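Local coordinates for protein epoxide hydrolase (Aspergillus niger, PDB 3G02) that probably catalyses the hydrolysis of epoxides to diols through an alpha/beta hydrolase fold, here as an enantioselective variant made by directed evolution, at residues Asn18-Ser23 with Thr96-Ala101; Thr90-Leu95 with Ala171-Gln176; Leu114-Pro119 with Pro151-Ser156. The protein carries 9 engineered substitutions. All blocks are in the same frame, centred on the assembly; numbering follows the deposited sequence.

From the N terminus, residues 18-23 come first, in the loop before helix 26-38. Interaction 1 closes a long loop when they meet strand 95-102. Interaction 2 opens at 90-95, before that loop is closed, and ends at helix 167-180, so interactions 1 and 2 cross. Interaction 3 joins the end of strand 110-115 to the loop after strand 143-148. It is nested inside the loop of interaction 2 and follows interaction 1 in series. The three also touch each other: I97 packs on I92 and V173, S156 OG is hydrogen-bonded to H98 N, and V174 packs on L115. They tie the N-terminal segment, one edge of the sheet, a flanking helix and a loop beside the predicted active site together.

Interaction 1: Asn18-Ser23 with Thr96-Ala101; sequences NPFTVS and TIHFAA
Two aromatic rings, F20 and H98, make the whole contact between 18-23 and 96-101. Their backbones stay well apart, with 8.0 Å between F20 CA and H98 CA. The pair is an offset edge-to-face stack. The edge of the H98 imidazole turns toward the face of the F20 ring, with the planes at 73° and the ring centroids 5.2 Å apart. The leading atom is H98 CD2, a C-H carbon of the imidazole. It meets the CD2-CE2 side of the phenyl ring obliquely, 3.6 Å from F20 CD2 and 3.9 Å from F20 CE2. H98 NE2 is a little farther, 4.0 Å from F20 CD2. F20 holds its CG anti to the backbone N (chi1 -179°), which sends the ring toward the strand.

F155 extends the aromatic cluster. It meets F20 and makes an edge-to-face pair with H98, which F122 also joins in edge-to-face fashion.

The N-terminal segment runs beside edge strand 87-92 of the sheet of an alpha/beta hydrolase fold, and the F20 ring reaches H98 on the next strand, 95-102. Backbone hydrogen bonds pair N18 with T89 and F20 with Q87, both on strand 87-92.

The polar bonds fix the imidazole from other directions. H98 ND1 is hydrogen-bonded to S149 OG, and H98 NE2 to Q87 OE1. With both nitrogens held, rotation of the ring is restricted, which probably keeps its CD2 edge turned to F20. The backbone N of H98 is bonded to S156 OG.

Interaction 2: Thr90-Leu95 with Ala171-Gln176; sequences TEIEGL and ARVVDQ
The guanidinium of R172 and the carboxylate of E93 meet edge to edge, with their planes only 11° apart. R172 grips side-on. Its NE is 2.7 Å from E93 OE2, and its NH2 is 2.9 Å from E93 OE1. Both bonds are nearly straight, lie in the guanidinium plane and use the syn lone pairs of the carboxylate. The two bonds hold the groups nearly coplanar with each other. The R172 chain bends at chi3 (60°), which brings the NE edge round to the glutamate. D169 takes R172 NH1, so the charge has a second acidic partner.

The apolar part lies beside the bridge. I92 CG2 is 4.0 Å from Q176 CG and 4.3 Å from V173 CG1. I92 CD1 rests 3.9 Å from the carbonyl O of V173. The amide end of Q176 leads away from I92, and its NE2 is bonded to D180.

E93 projects from a type I' turn between I92 and L95, closed by I92 N to L95 O (2.9 Å) and L95 N to I92 O (2.8 Å). This is a tight beta hairpin joining strands 87-92 and 95-102. Helix 167-180 covers the edge of the central mixed sheet of the alpha/beta hydrolase fold here, at the hairpin of its first two strands.

Interaction 3: Leu114-Pro119 with Pro151-Ser156; sequences LLHGWP and PGYTFS
H116 drives the edge of its imidazole into one face of the Y153 ring, and this is the tight part of the contact. The planes stand at 82° and the centroids are 4.4 Å apart. H116 NE2 lies over the face of the phenol ring, 3.2 Å above its plane and nearer the CG end, 3.2 Å from Y153 CG and 3.3 Å from Y153 CD2. The two neighbouring carbons of the imidazole, CD2 and CE1, stay farther back, so a single nitrogen leads. H116 CG sits between the backbone N and the carbonyl carbon (chi1 78°), and this turns the ring toward the tyrosine. On the far side H116 ND1 makes a weak hydrogen bond to P148 O. The backbone also presses in: G117 O is 3.5 Å from Y153 CE2.

H116, G117, W118 and P119 form the HGXP motif of epoxide hydrolases, with a cis peptide before P119. As in relatives, it probably helps to build the oxyanion hole. Here the backbone N of W118 is bonded to OD2 of D193, the predicted nucleophile.

The W118 side of the contact is looser. W118 CB reaches Y153 OH at 3.4 Å, but the indole itself comes no nearer than W118 CD1 to Y153 CE2, 4.2 Å. The two side chains cross at about a right angle. P119 CB lies over the centre of one indole face, while H256 meets the indole edge-to-face. W118 also lies next to Y315, a predicted proton donor, and to a bound formic acid molecule, probably from the crystallisation liquor, about 4 Å from its side chain.

Interaction 1: Asn18-Ser23 with Thr96-Ala101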
loop_
_atom_site.group_PDB
_atom_site.type_symbol
_atom_site.label_atom_id
_atom_site.label_comp_id
_atom_site.label_asym_id
_atom_site.label_seq_id
_atom_site.Cartn_x
_atom_site.Cartn_y
_atom_site.Cartn_z
ATOM N N ASN A 18 -7.439 37.581 -5.394
ATOM C CA ASN A 18 -8.380 36.844 -6.226
ATOM C C ASN A 18 -9.218 35.943 -5.327
ATOM O O ASN A 18 -8.839 34.798 -5.077
ATOM C CB ASN A 18 -7.645 36.014 -7.283
ATOM C CG ASN A 18 -6.878 36.872 -8.272
ATOM O OD1 ASN A 18 -7.468 37.560 -9.103
ATOM N ND2 ASN A 18 -5.556 36.825 -8.192
ATOM N N PRO A 19 -10.361 36.459 -4.833
ATOM C CA PRO A 19 -11.198 35.712 -3.897
ATOM C C PRO A 19 -11.652 34.390 -4.495
ATOM O O PRO A 19 -12.050 34.334 -5.658
ATOM C CB PRO A 19 -12.407 36.629 -3.686
ATOM C CG PRO A 19 -11.935 37.982 -4.066
ATOM C CD PRO A 19 -10.942 37.776 -5.156
ATOM N N PHE A 20 -11.577 33.335 -3.692
ATOM C CA PHE A 20 -11.929 32.004 -4.138
ATOM C C PHE A 20 -13.155 31.516 -3.378
ATOM O O PHE A 20 -13.268 31.725 -2.168
ATOM C CB PHE A 20 -10.742 31.059 -3.919
ATOM C CG PHE A 20 -10.990 29.649 -4.372
ATOM C CD1 PHE A 20 -10.850 29.299 -5.711
ATOM C CD2 PHE A 20 -11.359 28.666 -3.459
ATOM C CE1 PHE A 20 -11.078 27.993 -6.133
ATOM C CE2 PHE A 20 -11.591 27.359 -3.875
ATOM C CZ PHE A 20 -11.449 27.022 -5.208
ATOM N N THR A 21 -14.066 30.879 -4.104
ATOM C CA THR A 21 -15.268 30.298 -3.527
ATOM C C THR A 21 -15.359 28.843 -3.966
ATOM O O THR A 21 -15.273 28.539 -5.161
ATOM C CB THR A 21 -16.543 31.066 -3.972
ATOM O OG1 THR A 21 -16.396 32.457 -3.664
ATOM C CG2 THR A 21 -17.788 30.529 -3.271
ATOM N N VAL A 22 -15.510 27.947 -2.998
ATOM C CA VAL A 22 -15.740 26.536 -3.300
ATOM C C VAL A 22 -17.168 26.372 -3.813
ATOM O O VAL A 22 -18.128 26.741 -3.136
ATOM C CB VAL A 22 -15.493 25.629 -2.070
ATOM C CG1 VAL A 22 -15.685 24.158 -2.446
ATOM C CG2 VAL A 22 -14.092 25.861 -1.496
ATOM N N SER A 23 -17.293 25.834 -5.024
ATOM C CA SER A 23 -18.584 25.650 -5.667
ATOM C C SER A 23 -18.544 24.404 -6.537
ATOM O O SER A 23 -18.416 24.484 -7.762
ATOM C CB SER A 23 -18.954 26.887 -6.496
ATOM O OG SER A 23 -20.269 26.775 -7.009
ATOM N N THR A 96 -1.443 27.090 -9.585
ATOM C CA THR A 96 -2.483 27.789 -8.842
ATOM C C THR A 96 -2.329 27.413 -7.373
ATOM O O THR A 96 -2.481 26.246 -7.010
ATOM C CB THR A 96 -3.885 27.413 -9.347
ATOM O OG1 THR A 96 -4.014 27.800 -10.723
ATOM C CG2 THR A 96 -4.969 28.111 -8.527
ATOM N N ILE A 97 -1.996 28.394 -6.541
ATOM C CA ILE A 97 -1.856 28.153 -5.109
ATOM C C ILE A 97 -3.035 28.757 -4.367
ATOM O O ILE A 97 -3.200 29.976 -4.321
ATOM C CB ILE A 97 -0.508 28.678 -4.547
ATOM C CG1 ILE A 97 0.673 28.006 -5.268
ATOM C CG2 ILE A 97 -0.421 28.473 -3.028
ATOM C CD1 ILE A 97 0.654 26.465 -5.247
ATOM N N HIS A 98 -3.858 27.875 -3.812
ATOM C CA HIS A 98 -4.988 28.240 -2.980
ATOM C C HIS A 98 -4.518 28.512 -1.549
ATOM O O HIS A 98 -3.574 27.880 -1.060
ATOM C CB HIS A 98 -6.016 27.102 -3.016
ATOM C CG HIS A 98 -7.039 27.166 -1.927
ATOM N ND1 HIS A 98 -6.863 26.553 -0.706
ATOM C CD2 HIS A 98 -8.249 27.769 -1.879
ATOM C CE1 HIS A 98 -7.922 26.782 0.052
ATOM N NE2 HIS A 98 -8.778 27.516 -0.636
ATOM N N PHE A 99 -5.163 29.465 -0.883
ATOM C CA PHE A 99 -4.920 29.679 0.541
ATOM C C PHE A 99 -6.124 30.287 1.228
ATOM O O PHE A 99 -6.877 31.046 0.621
ATOM C CB PHE A 99 -3.651 30.517 0.807
ATOM C CG PHE A 99 -3.662 31.893 0.182
ATOM C CD1 PHE A 99 -3.243 32.078 -1.133
ATOM C CD2 PHE A 99 -4.041 33.006 0.929
ATOM C CE1 PHE A 99 -3.231 33.351 -1.706
ATOM C CE2 PHE A 99 -4.037 34.281 0.363
ATOM C CZ PHE A 99 -3.627 34.453 -0.952
ATOM N N ALA A 100 -6.318 29.909 2.490
ATOM C CA ALA A 100 -7.255 30.587 3.370
ATOM C C ALA A 100 -6.436 31.547 4.220
ATOM O O ALA A 100 -5.236 31.345 4.425
ATOM C CB ALA A 100 -7.983 29.585 4.250
ATOM N N ALA A 101 -7.073 32.606 4.714
ATOM C CA ALA A 101 -6.343 33.591 5.503
ATOM C C ALA A 101 -7.232 34.411 6.413
ATOM O O ALA A 101 -8.392 34.657 6.102
ATOM C CB ALA A 101 -5.556 34.529 4.590
#

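Interaction 2: Thr90-Leu95 with Ala171-Gln176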
loop_
_atom_site.group_PDB
_atom_site.type_symbol
_atom_site.label_atom_id
_atom_site.label_comp_id
_atom_site.label_asym_id
_atom_site.label_seq_id
_atom_site.Cartn_x
_atom_site.Cartn_y
_atom_site.Cartn_z
ATOM N N THR A 90 -3.508 32.420 -5.960
ATOM C CA THR A 90 -2.516 33.189 -6.690
ATOM C C THR A 90 -1.676 32.211 -7.490
ATOM O O THR A 90 -1.611 31.027 -7.156
ATOM C CB THR A 90 -1.649 34.062 -5.754
ATOM O OG1 THR A 90 -0.890 34.998 -6.533
ATOM C CG2 THR A 90 -0.707 33.217 -4.903
ATOM N N GLU A 91 -1.047 32.699 -8.551
ATOM C CA GLU A 91 -0.206 31.844 -9.371
ATOM C C GLU A 91 1.261 31.995 -9.017
ATOM O O GLU A 91 1.807 33.099 -9.001
ATOM C CB GLU A 91 -0.457 32.086 -10.858
ATOM C CG GLU A 91 -1.835 31.625 -11.307
ATOM C CD GLU A 91 -1.848 31.048 -12.710
ATOM O OE1 GLU A 91 -2.957 30.815 -13.242
ATOM O OE2 GLU A 91 -0.758 30.820 -13.284
ATOM N N ILE A 92 1.891 30.865 -8.716
ATOM C CA ILE A 92 3.302 30.822 -8.378
ATOM C C ILE A 92 3.939 29.729 -9.225
ATOM O O ILE A 92 3.521 28.570 -9.165
ATOM C CB ILE A 92 3.522 30.559 -6.865
ATOM C CG1 ILE A 92 3.005 31.745 -6.042
ATOM C CG2 ILE A 92 4.996 30.309 -6.570
ATOM C CD1 ILE A 92 2.717 31.417 -4.589
ATOM N N GLU A 93 4.927 30.114 -10.032
ATOM C CA GLU A 93 5.625 29.190 -10.941
ATOM C C GLU A 93 4.669 28.386 -11.832
ATOM O O GLU A 93 4.908 27.212 -12.116
ATOM C CB GLU A 93 6.565 28.262 -10.156
ATOM C CG GLU A 93 7.695 28.997 -9.449
ATOM C CD GLU A 93 8.565 28.099 -8.587
ATOM O OE1 GLU A 93 8.557 26.859 -8.779
ATOM O OE2 GLU A 93 9.270 28.643 -7.716
ATOM N N GLY A 94 3.579 29.023 -12.257
ATOM C CA GLY A 94 2.597 28.376 -13.119
ATOM C C GLY A 94 1.615 27.482 -12.380
ATOM O O GLY A 94 0.737 26.879 -13.000
ATOM N N LEU A 95 1.764 27.386 -11.060
ATOM C CA LEU A 95 0.834 26.610 -10.241
ATOM C C LEU A 95 -0.190 27.529 -9.604
ATOM O O LEU A 95 0.150 28.620 -9.149
ATOM C CB LEU A 95 1.577 25.841 -9.142
ATOM C CG LEU A 95 2.720 24.896 -9.533
ATOM C CD1 LEU A 95 3.350 24.282 -8.296
ATOM C CD2 LEU A 95 2.249 23.812 -10.488
ATOM N N ALA A 171 8.796 24.275 -0.301
ATOM C CA ALA A 171 9.293 25.364 0.541
ATOM C C ALA A 171 9.417 26.662 -0.254
ATOM O O ALA A 171 8.978 27.720 0.200
ATOM C CB ALA A 171 10.622 24.987 1.173
ATOM N N ARG A 172 9.992 26.572 -1.450
ATOM C CA ARG A 172 10.149 27.743 -2.306
ATOM C C ARG A 172 8.794 28.383 -2.652
ATOM O O ARG A 172 8.664 29.608 -2.671
ATOM C CB ARG A 172 10.930 27.380 -3.571
ATOM C CG ARG A 172 11.341 28.582 -4.423
ATOM C CD ARG A 172 12.078 28.155 -5.689
ATOM N NE ARG A 172 11.246 27.299 -6.531
ATOM C CZ ARG A 172 11.403 25.984 -6.665
ATOM N NH1 ARG A 172 12.381 25.354 -6.023
ATOM N NH2 ARG A 172 10.577 25.301 -7.444
ATOM N N VAL A 173 7.785 27.550 -2.901
ATOM C CA VAL A 173 6.426 28.033 -3.169
ATOM C C VAL A 173 5.825 28.765 -1.959
ATOM O O VAL A 173 5.230 29.832 -2.112
ATOM C CB VAL A 173 5.490 26.885 -3.639
ATOM C CG1 VAL A 173 4.032 27.335 -3.666
ATOM C CG2 VAL A 173 5.918 26.387 -5.020
ATOM N N VAL A 174 5.979 28.190 -0.767
ATOM C CA VAL A 174 5.454 28.810 0.455
ATOM C C VAL A 174 6.142 30.153 0.716
ATOM O O VAL A 174 5.475 31.152 0.995
ATOM C CB VAL A 174 5.574 27.870 1.679
ATOM C CG1 VAL A 174 5.175 28.587 2.968
ATOM C CG2 VAL A 174 4.705 26.632 1.489
ATOM N N ASP A 175 7.467 30.171 0.598
ATOM C CA ASP A 175 8.242 31.400 0.777
ATOM C C ASP A 175 7.807 32.477 -0.220
ATOM O O ASP A 175 7.644 33.644 0.150
ATOM C CB ASP A 175 9.741 31.119 0.651
ATOM C CG ASP A 175 10.583 32.384 0.707
ATOM O OD1 ASP A 175 10.752 32.948 1.810
ATOM O OD2 ASP A 175 11.092 32.791 -0.357
ATOM N N GLN A 176 7.606 32.084 -1.478
ATOM C CA GLN A 176 7.160 33.025 -2.508
ATOM C C GLN A 176 5.769 33.583 -2.200
ATOM O O GLN A 176 5.513 34.774 -2.392
ATOM C CB GLN A 176 7.187 32.379 -3.900
ATOM C CG GLN A 176 7.056 33.378 -5.054
ATOM C CD GLN A 176 8.090 34.497 -4.993
ATOM O OE1 GLN A 176 9.296 34.245 -4.961
ATOM N NE2 GLN A 176 7.617 35.739 -4.973
#

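Interaction 3: Leu114-Pro119 with Pro151-Ser156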
loop_
_atom_site.group_PDB
_atom_site.type_symbol
_atom_site.label_atom_id
_atom_site.label_comp_id
_atom_site.label_asym_id
_atom_site.label_seq_id
_atom_site.Cartn_x
_atom_site.Cartn_y
_atom_site.Cartn_z
ATOM N N LEU A 114 0.718 28.608 8.280
ATOM C CA LEU A 114 0.489 27.349 8.980
ATOM C C LEU A 114 0.342 26.251 7.937
ATOM O O LEU A 114 -0.481 26.362 7.028
ATOM C CB LEU A 114 -0.753 27.443 9.880
ATOM C CG LEU A 114 -0.710 28.557 10.942
ATOM C CD1 LEU A 114 -1.408 29.816 10.450
ATOM C CD2 LEU A 114 -1.330 28.097 12.253
ATOM N N LEU A 115 1.152 25.207 8.083
ATOM C CA LEU A 115 1.345 24.216 7.026
ATOM C C LEU A 115 0.827 22.832 7.378
ATOM O O LEU A 115 1.285 22.211 8.343
ATOM C CB LEU A 115 2.823 24.120 6.638
ATOM C CG LEU A 115 3.562 25.413 6.284
ATOM C CD1 LEU A 115 4.976 25.073 5.844
ATOM C CD2 LEU A 115 2.839 26.193 5.196
ATOM N N HIS A 116 -0.114 22.360 6.564
ATOM C CA HIS A 116 -0.694 21.032 6.711
ATOM C C HIS A 116 0.214 19.947 6.119
ATOM O O HIS A 116 1.266 20.234 5.541
ATOM C CB HIS A 116 -2.084 21.009 6.050
ATOM C CG HIS A 116 -2.051 20.904 4.555
ATOM N ND1 HIS A 116 -2.242 21.984 3.718
ATOM C CD2 HIS A 116 -1.855 19.835 3.750
ATOM C CE1 HIS A 116 -2.158 21.581 2.458
ATOM N NE2 HIS A 116 -1.919 20.281 2.453
ATOM N N GLY A 117 -0.210 18.696 6.263
ATOM C CA GLY A 117 0.450 17.567 5.618
ATOM C C GLY A 117 -0.585 16.634 5.013
ATOM O O GLY A 117 -1.665 17.070 4.585
ATOM N N TRP A 118 -0.252 15.345 4.976
ATOM C CA TRP A 118 -1.123 14.326 4.395
ATOM C C TRP A 118 -1.636 13.434 5.521
ATOM O O TRP A 118 -0.850 13.036 6.376
ATOM C CB TRP A 118 -0.334 13.482 3.380
ATOM C CG TRP A 118 -1.204 12.503 2.635
ATOM C CD1 TRP A 118 -1.730 12.662 1.382
ATOM C CD2 TRP A 118 -1.664 11.225 3.104
ATOM N NE1 TRP A 118 -2.495 11.568 1.045
ATOM C CE2 TRP A 118 -2.469 10.672 2.084
ATOM C CE3 TRP A 118 -1.474 10.495 4.290
ATOM C CZ2 TRP A 118 -3.093 9.427 2.217
ATOM C CZ3 TRP A 118 -2.087 9.255 4.420
ATOM C CH2 TRP A 118 -2.887 8.733 3.387
ATOM N N PRO A 119 -2.935 13.058 5.506
ATOM C CA PRO A 119 -3.988 13.334 4.532
ATOM C C PRO A 119 -4.814 14.555 4.905
ATOM O O PRO A 119 -6.041 14.553 4.754
ATOM C CB PRO A 119 -4.849 12.079 4.620
ATOM C CG PRO A 119 -4.798 11.719 6.086
ATOM C CD PRO A 119 -3.430 12.179 6.587
ATOM N N PRO A 151 1.208 22.560 -2.859
ATOM C CA PRO A 151 1.115 21.994 -4.204
ATOM C C PRO A 151 0.591 20.556 -4.186
ATOM O O PRO A 151 1.068 19.727 -3.395
ATOM C CB PRO A 151 2.560 22.041 -4.687
ATOM C CG PRO A 151 3.104 23.291 -4.038
ATOM C CD PRO A 151 2.455 23.324 -2.666
ATOM N N GLY A 152 -0.399 20.287 -5.031
ATOM C CA GLY A 152 -0.983 18.954 -5.145
ATOM C C GLY A 152 -2.168 18.657 -4.239
ATOM O O GLY A 152 -2.768 17.589 -4.353
ATOM N N TYR A 153 -2.519 19.587 -3.348
ATOM C CA TYR A 153 -3.636 19.366 -2.427
ATOM C C TYR A 153 -4.832 20.268 -2.702
ATOM O O TYR A 153 -4.676 21.481 -2.896
ATOM C CB TYR A 153 -3.229 19.635 -0.989
ATOM C CG TYR A 153 -2.224 18.703 -0.354
ATOM C CD1 TYR A 153 -0.852 18.900 -0.529
ATOM C CD2 TYR A 153 -2.639 17.670 0.490
ATOM C CE1 TYR A 153 0.086 18.079 0.095
ATOM C CE2 TYR A 153 -1.708 16.836 1.119
ATOM C CZ TYR A 153 -0.350 17.044 0.917
ATOM O OH TYR A 153 0.575 16.239 1.547
ATOM N N THR A 154 -6.016 19.662 -2.649
ATOM C CA THR A 154 -7.304 20.347 -2.767
ATOM C C THR A 154 -7.338 21.373 -3.905
ATOM O O THR A 154 -7.180 20.998 -5.070
ATOM C CB THR A 154 -7.846 20.880 -1.390
ATOM O OG1 THR A 154 -7.117 22.039 -0.963
ATOM C CG2 THR A 154 -7.742 19.796 -0.313
ATOM N N PHE A 155 -7.503 22.650 -3.573
ATOM C CA PHE A 155 -7.715 23.675 -4.594
ATOM C C PHE A 155 -6.432 24.273 -5.161
ATOM O O PHE A 155 -6.479 25.136 -6.044
ATOM C CB PHE A 155 -8.704 24.727 -4.082
ATOM C CG PHE A 155 -9.963 24.115 -3.551
ATOM C CD1 PHE A 155 -10.874 23.532 -4.425
ATOM C CD2 PHE A 155 -10.207 24.050 -2.182
ATOM C CE1 PHE A 155 -12.028 22.928 -3.950
ATOM C CE2 PHE A 155 -11.363 23.440 -1.694
ATOM C CZ PHE A 155 -12.270 22.881 -2.579
ATOM N N SER A 156 -5.286 23.802 -4.672
ATOM C CA SER A 156 -4.011 24.082 -5.330
ATOM C C SER A 156 -3.783 23.082 -6.458
ATOM O O SER A 156 -4.094 21.898 -6.323
ATOM C CB SER A 156 -2.851 24.038 -4.340
ATOM O OG SER A 156 -2.804 25.226 -3.567
#